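Local atomic coordinates of jasmonate-induced oxygenase 2 (Arabidopsis thaliana, PDB entry 6LSV), a protein that catalyses the iron- and 2-oxoglutarate-dependent hydroxylation of the plant hormone jasmonate to 12-hydroxyjasmonate, a step in jasmonate signalling and plant defence. Residues A[243-248]-A[254-259]; A[99-104]-A[209-214]; A[270-275]-A[342-347]. All coordinates share one frame; numbering follows the deposited sequence.

Contact 1 (A[243-248]-A[254-259])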
loop_
_atom_site.group_PDB
_atom_site.type_symbol
_atom_site.label_atom_id
_atom_site.label_comp_id
_atom_site.label_asym_id
_atom_site.label_seq_id
_atom_site.Cartn_x
_atom_site.Cartn_y
_atom_site.Cartn_z
ATOM N N PHE A 243 -15.384 -5.038 5.517
ATOM C CA PHE A 243 -14.882 -5.311 4.179
ATOM C C PHE A 243 -14.789 -4.014 3.383
ATOM O O PHE A 243 -15.509 -3.046 3.644
ATOM C CB PHE A 243 -15.788 -6.315 3.455
ATOM C CG PHE A 243 -16.037 -7.596 4.225
ATOM C CD1 PHE A 243 -15.085 -8.107 5.096
ATOM C CD2 PHE A 243 -17.232 -8.285 4.073
ATOM C CE1 PHE A 243 -15.324 -9.280 5.798
ATOM C CE2 PHE A 243 -17.474 -9.459 4.771
ATOM C CZ PHE A 243 -16.520 -9.954 5.634
ATOM N N GLY A 244 -13.881 -3.994 2.412
ATOM C CA GLY A 244 -13.721 -2.822 1.572
ATOM C C GLY A 244 -12.604 -2.954 0.560
ATOM O O GLY A 244 -12.657 -2.355 -0.517
ATOM N N LEU A 245 -11.582 -3.736 0.896
ATOM C CA LEU A 245 -10.467 -3.935 -0.018
ATOM C C LEU A 245 -10.891 -4.833 -1.175
ATOM O O LEU A 245 -11.494 -5.891 -0.968
ATOM C CB LEU A 245 -9.279 -4.543 0.721
ATOM C CG LEU A 245 -8.147 -5.049 -0.167
ATOM C CD1 LEU A 245 -7.347 -3.882 -0.718
ATOM C CD2 LEU A 245 -7.258 -5.993 0.611
ATOM N N GLN A 246 -10.575 -4.407 -2.396
ATOM C CA GLN A 246 -10.914 -5.156 -3.596
ATOM C C GLN A 246 -9.692 -5.257 -4.496
ATOM O O GLN A 246 -8.997 -4.262 -4.715
ATOM C CB GLN A 246 -12.073 -4.499 -4.353
ATOM C CG GLN A 246 -13.371 -4.441 -3.571
ATOM C CD GLN A 246 -14.565 -4.192 -4.464
ATOM O OE1 GLN A 246 -14.514 -3.352 -5.359
ATOM N NE2 GLN A 246 -15.649 -4.924 -4.228
ATOM N N VAL A 247 -9.432 -6.454 -5.014
ATOM C CA VAL A 247 -8.351 -6.681 -5.965
ATOM C C VAL A 247 -8.970 -7.040 -7.307
ATOM O O VAL A 247 -10.067 -7.608 -7.375
ATOM C CB VAL A 247 -7.373 -7.779 -5.491
ATOM C CG1 VAL A 247 -6.857 -7.473 -4.090
ATOM C CG2 VAL A 247 -8.043 -9.140 -5.523
ATOM N N ARG A 248 -8.273 -6.696 -8.384
ATOM C CA ARG A 248 -8.788 -6.916 -9.728
ATOM C C ARG A 248 -8.065 -8.082 -10.387
ATOM O O ARG A 248 -6.829 -8.116 -10.422
ATOM C CB ARG A 248 -8.656 -5.662 -10.591
ATOM C CG ARG A 248 -9.213 -5.850 -11.992
ATOM C CD ARG A 248 -8.367 -5.145 -13.026
ATOM N NE ARG A 248 -8.709 -3.732 -13.119
ATOM C CZ ARG A 248 -8.781 -3.059 -14.261
ATOM N NH1 ARG A 248 -8.530 -3.675 -15.407
ATOM N NH2 ARG A 248 -9.099 -1.770 -14.259
ATOM N N ILE A 254 -12.906 -8.029 -6.943
ATOM C CA ILE A 254 -13.208 -9.068 -5.966
ATOM C C ILE A 254 -12.942 -8.517 -4.573
ATOM O O ILE A 254 -11.839 -8.038 -4.290
ATOM C CB ILE A 254 -12.369 -10.333 -6.223
ATOM C CG1 ILE A 254 -12.594 -10.829 -7.652
ATOM C CG2 ILE A 254 -12.711 -11.416 -5.221
ATOM C CD1 ILE A 254 -11.417 -11.579 -8.229
ATOM N N THR A 255 -13.949 -8.592 -3.705
ATOM C CA THR A 255 -13.816 -8.099 -2.341
ATOM C C THR A 255 -13.141 -9.149 -1.467
ATOM O O THR A 255 -13.531 -10.321 -1.473
ATOM C CB THR A 255 -15.185 -7.734 -1.769
ATOM O OG1 THR A 255 -15.875 -6.880 -2.691
ATOM C CG2 THR A 255 -15.034 -7.022 -0.437
ATOM N N VAL A 256 -12.139 -8.721 -0.704
ATOM C CA VAL A 256 -11.282 -9.614 0.067
ATOM C C VAL A 256 -11.808 -9.699 1.493
ATOM O O VAL A 256 -11.930 -8.678 2.180
ATOM C CB VAL A 256 -9.824 -9.128 0.050
ATOM C CG1 VAL A 256 -9.008 -9.835 1.119
ATOM C CG2 VAL A 256 -9.214 -9.332 -1.327
ATOM N N LYS A 257 -12.112 -10.913 1.943
ATOM C CA LYS A 257 -12.461 -11.131 3.344
ATOM C C LYS A 257 -11.189 -11.283 4.166
ATOM O O LYS A 257 -10.433 -12.236 3.946
ATOM C CB LYS A 257 -13.335 -12.368 3.508
ATOM C CG LYS A 257 -13.511 -12.776 4.964
ATOM C CD LYS A 257 -14.548 -13.870 5.161
ATOM C CE LYS A 257 -14.871 -14.604 3.878
ATOM N NZ LYS A 257 -15.465 -15.939 4.176
ATOM N N PRO A 258 -10.912 -10.386 5.111
ATOM C CA PRO A 258 -9.662 -10.489 5.868
ATOM C C PRO A 258 -9.693 -11.666 6.829
ATOM O O PRO A 258 -10.714 -11.961 7.453
ATOM C CB PRO A 258 -9.595 -9.154 6.614
ATOM C CG PRO A 258 -11.027 -8.798 6.817
ATOM C CD PRO A 258 -11.743 -9.261 5.573
ATOM N N HIS A 259 -8.560 -12.348 6.926
ATOM C CA HIS A 259 -8.371 -13.438 7.868
ATOM C C HIS A 259 -7.755 -12.898 9.155
ATOM O O HIS A 259 -6.825 -12.089 9.100
ATOM C CB HIS A 259 -7.471 -14.516 7.269
ATOM C CG HIS A 259 -7.383 -15.764 8.092
ATOM N ND1 HIS A 259 -8.194 -16.857 7.874
ATOM C CD2 HIS A 259 -6.578 -16.095 9.128
ATOM C CE1 HIS A 259 -7.896 -17.805 8.745
ATOM N NE2 HIS A 259 -6.917 -17.368 9.517
HETATM O O HOH W 1 -12.001 -6.327 2.943
#

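Contact 2 (A[99-104]-A[209-214]). With AKG (2-oxoglutaric acid), chain C.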
loop_
_atom_site.group_PDB
_atom_site.type_symbol
_atom_site.label_atom_id
_atom_site.label_comp_id
_atom_site.label_asym_id
_atom_site.label_seq_id
_atom_site.Cartn_x
_atom_site.Cartn_y
_atom_site.Cartn_z
ATOM N N GLU A 99 -7.866 5.502 17.031
ATOM C CA GLU A 99 -8.027 6.562 18.020
ATOM C C GLU A 99 -7.526 7.897 17.481
ATOM O O GLU A 99 -8.136 8.944 17.728
ATOM C CB GLU A 99 -7.291 6.185 19.307
ATOM C CG GLU A 99 -7.169 7.305 20.332
ATOM C CD GLU A 99 -8.509 7.714 20.926
ATOM O OE1 GLU A 99 -9.011 6.994 21.817
ATOM O OE2 GLU A 99 -9.055 8.758 20.504
ATOM N N PHE A 100 -6.418 7.876 16.736
ATOM C CA PHE A 100 -5.912 9.101 16.125
ATOM C C PHE A 100 -6.939 9.704 15.174
ATOM O O PHE A 100 -7.180 10.915 15.187
ATOM C CB PHE A 100 -4.600 8.815 15.392
ATOM C CG PHE A 100 -4.092 9.977 14.584
ATOM C CD1 PHE A 100 -3.423 11.026 15.196
ATOM C CD2 PHE A 100 -4.282 10.020 13.212
ATOM C CE1 PHE A 100 -2.957 12.096 14.456
ATOM C CE2 PHE A 100 -3.817 11.088 12.466
ATOM C CZ PHE A 100 -3.152 12.127 13.089
ATOM N N PHE A 101 -7.565 8.867 14.346
ATOM C CA PHE A 101 -8.528 9.368 13.377
ATOM C C PHE A 101 -9.883 9.687 13.993
ATOM O O PHE A 101 -10.678 10.396 13.366
ATOM C CB PHE A 101 -8.690 8.365 12.235
ATOM C CG PHE A 101 -7.534 8.356 11.277
ATOM C CD1 PHE A 101 -7.320 9.426 10.421
ATOM C CD2 PHE A 101 -6.654 7.283 11.238
ATOM C CE1 PHE A 101 -6.253 9.427 9.538
ATOM C CE2 PHE A 101 -5.585 7.276 10.355
ATOM C CZ PHE A 101 -5.384 8.352 9.505
ATOM N N HIS A 102 -10.168 9.186 15.195
ATOM C CA HIS A 102 -11.387 9.572 15.898
ATOM C C HIS A 102 -11.259 10.911 16.609
ATOM O O HIS A 102 -12.278 11.469 17.030
ATOM C CB HIS A 102 -11.788 8.489 16.898
ATOM C CG HIS A 102 -12.400 7.285 16.255
ATOM N ND1 HIS A 102 -12.775 6.167 16.968
ATOM C CD2 HIS A 102 -12.697 7.024 14.961
ATOM C CE1 HIS A 102 -13.280 5.271 16.140
ATOM N NE2 HIS A 102 -13.245 5.766 14.917
ATOM N N MET A 103 -10.039 11.436 16.746
ATOM C CA MET A 103 -9.794 12.792 17.219
ATOM C C MET A 103 -10.569 13.795 16.376
ATOM O O MET A 103 -10.884 13.517 15.211
ATOM C CB MET A 103 -8.305 13.124 17.151
ATOM C CG MET A 103 -7.520 12.818 18.397
ATOM S SD MET A 103 -6.150 13.974 18.506
ATOM C CE MET A 103 -5.186 13.498 17.074
ATOM N N PRO A 104 -10.898 14.964 16.923
ATOM C CA PRO A 104 -11.441 16.037 16.084
ATOM C C PRO A 104 -10.478 16.376 14.955
ATOM O O PRO A 104 -9.258 16.327 15.123
ATOM C CB PRO A 104 -11.603 17.205 17.061
ATOM C CG PRO A 104 -11.764 16.550 18.398
ATOM C CD PRO A 104 -10.907 15.315 18.355
ATOM N N VAL A 209 -1.278 4.901 6.690
ATOM C CA VAL A 209 -2.483 4.418 7.351
ATOM C C VAL A 209 -3.672 5.135 6.732
ATOM O O VAL A 209 -3.660 6.365 6.606
ATOM C CB VAL A 209 -2.426 4.647 8.870
ATOM C CG1 VAL A 209 -3.605 3.971 9.549
ATOM C CG2 VAL A 209 -1.106 4.133 9.431
ATOM N N ASN A 210 -4.691 4.373 6.350
ATOM C CA ASN A 210 -5.827 4.891 5.599
ATOM C C ASN A 210 -7.083 4.867 6.459
ATOM O O ASN A 210 -7.384 3.856 7.104
ATOM C CB ASN A 210 -6.049 4.077 4.323
ATOM C CG ASN A 210 -4.849 4.097 3.402
ATOM O OD1 ASN A 210 -4.326 5.161 3.068
ATOM N ND2 ASN A 210 -4.400 2.917 2.988
ATOM N N TYR A 211 -7.816 5.978 6.457
ATOM C CA TYR A 211 -9.057 6.116 7.208
ATOM C C TYR A 211 -10.192 6.329 6.222
ATOM O O TYR A 211 -10.182 7.306 5.466
ATOM C CB TYR A 211 -8.974 7.281 8.197
ATOM C CG TYR A 211 -10.203 7.430 9.068
ATOM C CD1 TYR A 211 -10.820 6.317 9.624
ATOM C CD2 TYR A 211 -10.749 8.682 9.329
ATOM C CE1 TYR A 211 -11.943 6.444 10.419
ATOM C CE2 TYR A 211 -11.875 8.818 10.125
ATOM C CZ TYR A 211 -12.465 7.695 10.666
ATOM O OH TYR A 211 -13.583 7.815 11.459
ATOM N N TYR A 212 -11.167 5.419 6.230
ATOM C CA TYR A 212 -12.321 5.477 5.337
ATOM C C TYR A 212 -13.576 5.736 6.159
ATOM O O TYR A 212 -14.217 4.789 6.638
ATOM C CB TYR A 212 -12.453 4.177 4.538
ATOM C CG TYR A 212 -11.164 3.737 3.883
ATOM C CD1 TYR A 212 -10.770 4.264 2.659
ATOM C CD2 TYR A 212 -10.333 2.805 4.494
ATOM C CE1 TYR A 212 -9.588 3.873 2.058
ATOM C CE2 TYR A 212 -9.149 2.408 3.901
ATOM C CZ TYR A 212 -8.783 2.945 2.682
ATOM O OH TYR A 212 -7.607 2.553 2.086
ATOM N N PRO A 213 -13.974 7.008 6.351
ATOM C CA PRO A 213 -15.175 7.312 7.146
ATOM C C PRO A 213 -16.446 6.852 6.452
ATOM O O PRO A 213 -16.380 6.332 5.336
ATOM C CB PRO A 213 -15.127 8.842 7.280
ATOM C CG PRO A 213 -13.721 9.236 6.905
ATOM C CD PRO A 213 -13.306 8.232 5.883
ATOM N N LYS A 214 -17.605 7.024 7.082
ATOM C CA LYS A 214 -18.836 6.611 6.427
ATOM C C LYS A 214 -19.153 7.570 5.280
ATOM O O LYS A 214 -18.804 8.755 5.314
ATOM C CB LYS A 214 -19.995 6.539 7.429
ATOM C CG LYS A 214 -19.749 5.650 8.663
ATOM C CD LYS A 214 -20.669 6.009 9.797
ATOM C CE LYS A 214 -20.717 7.492 10.092
ATOM N NZ LYS A 214 -19.497 8.341 9.990
HETATM C C1 AKG C . -3.257 0.900 0.340
HETATM O O1 AKG C . -2.255 0.232 -0.019
HETATM O O2 AKG C . -3.103 2.101 0.694
HETATM C C2 AKG C . -4.645 0.249 0.315
HETATM O O5 AKG C . -5.079 -0.126 -0.722
HETATM C C3 AKG C . -5.487 0.070 1.587
HETATM C C4 AKG C . -6.247 -1.257 1.504
HETATM C C5 AKG C . -7.410 -1.288 2.497
HETATM O O3 AKG C . -7.810 -2.376 2.988
HETATM O O4 AKG C . -7.972 -0.213 2.823
#

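Contact 3 (A[270-275]-A[342-347])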
loop_
_atom_site.group_PDB
_atom_site.type_symbol
_atom_site.label_atom_id
_atom_site.label_comp_id
_atom_site.label_asym_id
_atom_site.label_seq_id
_atom_site.Cartn_x
_atom_site.Cartn_y
_atom_site.Cartn_z
ATOM N N GLN A 270 7.864 -2.253 -8.222
ATOM C CA GLN A 270 9.304 -2.453 -8.322
ATOM C C GLN A 270 9.663 -3.928 -8.471
ATOM O O GLN A 270 10.617 -4.262 -9.183
ATOM C CB GLN A 270 10.003 -1.852 -7.103
ATOM C CG GLN A 270 9.877 -0.340 -7.013
ATOM C CD GLN A 270 10.202 0.348 -8.326
ATOM O OE1 GLN A 270 11.283 0.164 -8.884
ATOM N NE2 GLN A 270 9.262 1.141 -8.831
ATOM N N ILE A 271 8.915 -4.822 -7.822
ATOM C CA ILE A 271 9.223 -6.242 -7.949
ATOM C C ILE A 271 8.753 -6.779 -9.296
ATOM O O ILE A 271 9.417 -7.640 -9.884
ATOM C CB ILE A 271 8.622 -7.023 -6.769
ATOM C CG1 ILE A 271 9.385 -6.689 -5.485
ATOM C CG2 ILE A 271 8.658 -8.525 -7.027
ATOM C CD1 ILE A 271 9.027 -7.561 -4.304
ATOM N N GLN A 272 7.633 -6.275 -9.823
ATOM C CA GLN A 272 7.232 -6.654 -11.175
ATOM C C GLN A 272 8.339 -6.340 -12.174
ATOM O O GLN A 272 8.616 -7.136 -13.080
ATOM C CB GLN A 272 5.933 -5.947 -11.573
ATOM C CG GLN A 272 5.603 -6.067 -13.068
ATOM C CD GLN A 272 4.152 -5.746 -13.409
ATOM O OE1 GLN A 272 3.253 -5.889 -12.580
ATOM N NE2 GLN A 272 3.921 -5.322 -14.643
ATOM N N ILE A 273 9.000 -5.191 -12.006
ATOM C CA ILE A 273 10.090 -4.813 -12.898
ATOM C C ILE A 273 11.302 -5.713 -12.684
ATOM O O ILE A 273 11.928 -6.169 -13.648
ATOM C CB ILE A 273 10.444 -3.326 -12.706
ATOM C CG1 ILE A 273 9.245 -2.440 -13.050
ATOM C CG2 ILE A 273 11.645 -2.942 -13.557
ATOM C CD1 ILE A 273 9.255 -1.111 -12.337
ATOM N N LEU A 274 11.651 -5.989 -11.422
ATOM C CA LEU A 274 12.815 -6.827 -11.142
ATOM C C LEU A 274 12.616 -8.248 -11.658
ATOM O O LEU A 274 13.536 -8.842 -12.236
ATOM C CB LEU A 274 13.107 -6.834 -9.642
ATOM C CG LEU A 274 13.852 -5.605 -9.109
ATOM C CD1 LEU A 274 13.843 -5.576 -7.593
ATOM C CD2 LEU A 274 15.280 -5.567 -9.626
ATOM N N SER A 275 11.422 -8.804 -11.477
ATOM C CA SER A 275 11.117 -10.140 -11.964
ATOM C C SER A 275 10.888 -10.182 -13.471
ATOM O O SER A 275 10.422 -11.209 -13.974
ATOM C CB SER A 275 9.891 -10.700 -11.235
ATOM O OG SER A 275 8.707 -10.008 -11.596
ATOM N N GLN A 342 -3.621 5.822 -10.737
ATOM C CA GLN A 342 -3.931 5.663 -12.152
ATOM C C GLN A 342 -3.922 4.192 -12.550
ATOM O O GLN A 342 -3.536 3.848 -13.671
ATOM C CB GLN A 342 -2.954 6.455 -13.022
ATOM C CG GLN A 342 -2.996 7.961 -12.829
ATOM C CD GLN A 342 -4.389 8.551 -12.983
ATOM O OE1 GLN A 342 -5.250 7.994 -13.667
ATOM N NE2 GLN A 342 -4.613 9.692 -12.344
ATOM N N GLY A 343 -4.342 3.312 -11.645
ATOM C CA GLY A 343 -4.338 1.893 -11.954
ATOM C C GLY A 343 -2.926 1.381 -12.135
ATOM O O GLY A 343 -1.997 1.777 -11.422
ATOM N N LYS A 344 -2.754 0.487 -13.109
ATOM C CA LYS A 344 -1.444 -0.035 -13.472
ATOM C C LYS A 344 -0.871 0.648 -14.709
ATOM O O LYS A 344 0.031 0.098 -15.352
ATOM C CB LYS A 344 -1.516 -1.548 -13.688
ATOM C CG LYS A 344 -1.945 -2.334 -12.457
ATOM C CD LYS A 344 -1.481 -3.778 -12.534
ATOM C CE LYS A 344 0.007 -3.867 -12.836
ATOM N NZ LYS A 344 0.566 -5.217 -12.544
ATOM N N SER A 345 -1.377 1.833 -15.059
ATOM C CA SER A 345 -0.860 2.531 -16.229
ATOM C C SER A 345 0.535 3.088 -15.993
ATOM O O SER A 345 1.261 3.338 -16.964
ATOM C CB SER A 345 -1.814 3.654 -16.646
ATOM O OG SER A 345 -1.834 4.701 -15.695
ATOM N N HIS A 346 0.931 3.281 -14.730
ATOM C CA HIS A 346 2.268 3.791 -14.442
ATOM C C HIS A 346 3.342 2.777 -14.827
ATOM O O HIS A 346 4.328 3.124 -15.487
ATOM C CB HIS A 346 2.382 4.170 -12.964
ATOM C CG HIS A 346 1.652 5.427 -12.599
ATOM N ND1 HIS A 346 0.991 5.583 -11.400
ATOM C CD2 HIS A 346 1.482 6.588 -13.276
ATOM C CE1 HIS A 346 0.441 6.783 -11.355
ATOM N NE2 HIS A 346 0.726 7.415 -12.481
ATOM N N VAL A 347 3.164 1.511 -14.435
ATOM C CA VAL A 347 4.169 0.504 -14.762
ATOM C C VAL A 347 4.035 0.036 -16.211
ATOM O O VAL A 347 5.034 -0.322 -16.846
ATOM C CB VAL A 347 4.096 -0.679 -13.774
ATOM C CG1 VAL A 347 2.750 -1.381 -13.858
ATOM C CG2 VAL A 347 5.237 -1.664 -14.021
#

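Contact 1 (A[243-248]-A[254-259])
Val256 points toward the strand that faces it and packs against Leu245 and Val247 through CB and CG2. Its CG2 meets CG1 of Val247 at 4.1 Å, and Leu245 lies alongside, pointing the same way, with CD2 at 4.1 Å from Val256 CB. Ile264 of strand 263-267 touches both Leu245 and Val256, and Phe77 reaches Val247, so this face of the hairpin rests on the main sheet.

A second fit lies at the open end, where the strands diverge. With CG beside its own backbone N (chi1 -53°), Phe243 swings its ring toward residues 257 and 258: Pro258 CD lies 3.6 Å from Phe243 CD1, obliquely to the ring, while the aliphatic part of Lys257 runs beside it. Thr255 CG2 comes within 4.0 Å of Phe243 CB.

On the other face Gln246 and Thr255 form a non-hydrogen-bonded antiparallel pair. The extended glutamine carries NE2 to Thr255 OG1, in a bond whose very short modelled length is doubtful, and OE1 is held by Arg285. Val247 and Ile254, whose side chains turn to the opposite face, are hydrogen-bonded in both directions, with Ile254 N to Val247 O at 2.9 Å. Val256 N closes on Leu245 O at 2.9 Å in a nearly straight bond (167°). Beyond it, a water bridges Gly244 N and Val256 O.

The chemistry thus divides by face, and the aliphatic one includes Leu245, a residue of the 2-oxoglutarate pocket, which the hairpin's apolar packing probably helps position.

Contact 2 (A[99-104]-A[209-214])
Phe101 and Tyr211 meet by two reciprocal CH-pi contacts, each ring receiving the other residue's CB. Tyr211 CB sits over the centre of the Phe101 ring, 3.5 Å from its centroid and 12° off the normal. In return, Phe101 CB lies over a face of the Tyr211 ring, offset toward the rim and 3.6 Å from the centroid. The side chains slide past each other in opposite directions; their planes are near parallel, at 22°, but the rings themselves barely overlap. Tyr211 achieves this with CG anti to its backbone N (chi1 -177°), which lays the ring against Phe101 CB. Phe100 CD2 covers the opposite face of the Phe101 ring, leaving that ring sandwiched.

The apolar contact continues at the far end of Phe101, where CE2 reaches Val209 CG1 at 3.9 Å. Val209 and Tyr211, two residues apart on strand 204-212, thus both face the helix, and Leu297 and Val295 of the neighbouring strand 294-302 touch them in turn.

Polar interactions lie at the margins. Tyr211 OH approaches the edge of the His102 ring in its plane, 3.7 Å from CD2, but the two residues are joined through a shared acceptor: both Tyr211 OH and His102 NE2 hydrogen-bond to Glu293 OE1.

On the other side of the strand, Asn210 ND2 donates to O2 of 2-oxoglutarate at 2.8 Å, and Tyr212 OH makes a weak bond to O4. Arg208 NE holds Asn210 OD1, which fixes the turn of the amide, and Arg294 also binds the cosubstrate. Helix 87-102 therefore packs on the outside of a core strand whose inner side binds 2-oxoglutarate, as in the double-stranded beta-helix (jelly-roll) fold of this oxygenase family.

Contact 3 (A[270-275]-A[342-347])
An extended Gln272, its CG opposite the backbone N (chi1 168°), carries its amide out from helix 269-274 to meet Lys344, whose own chain bends at chi3 (52°) to bring NZ onto the amide oxygen. Lys344 NZ donates to Gln272 OE1 at 2.8 Å, in the carbonyl plane and on a lone pair, with a C=O...N angle of 134°.

Ser281 binds both side chains: its backbone N donates to Gln272 OE1, and its carbonyl oxygen accepts from Lys344 NZ. At the other end of the amide, NE2 bonds to Tyr324 OH, so both ends are held and the rotation of the group is fixed.

Val347 supplies the apolar part. Its CG2 lies 3.9 Å from Gln272 NE2 and 4.2 Å from Ile273 CG1, touching both the amide and the isoleucine branch, while Tyr332 touches the valine from helix 329-332.

Lys344 occupies the N-cap position of helix 345-348, within a type II' turn from Gln342 to Ser345 in which Ser345 OG bonds back to Gln342 O. A lysine-glutamine hydrogen bond thus ties the turn leading into the last helix to helix 269-274, which follows core strand 263-267.

Contact 1 and contact 2 both contribute directly to the 2-oxoglutarate site: 243-248 brings the Leu245 side chain to about 3 Å from the cosubstrate, whereas 209-214 supplies Asn210 and Tyr212. Their centres lie 20 Å apart, and their nearest atoms about 7 Å. Contact 3 lies outside the site, with the Lys344 side chain about 11 Å from the iron and about 7 Å from the side chain of the iron ligand His227. It lies across the centre of the chain from contact 2, 29 Å between centres, and 21 Å from contact 1. Along the chain the order is contact 2, 1, 3; the Leu245 side chain is about 7 Å from the metal.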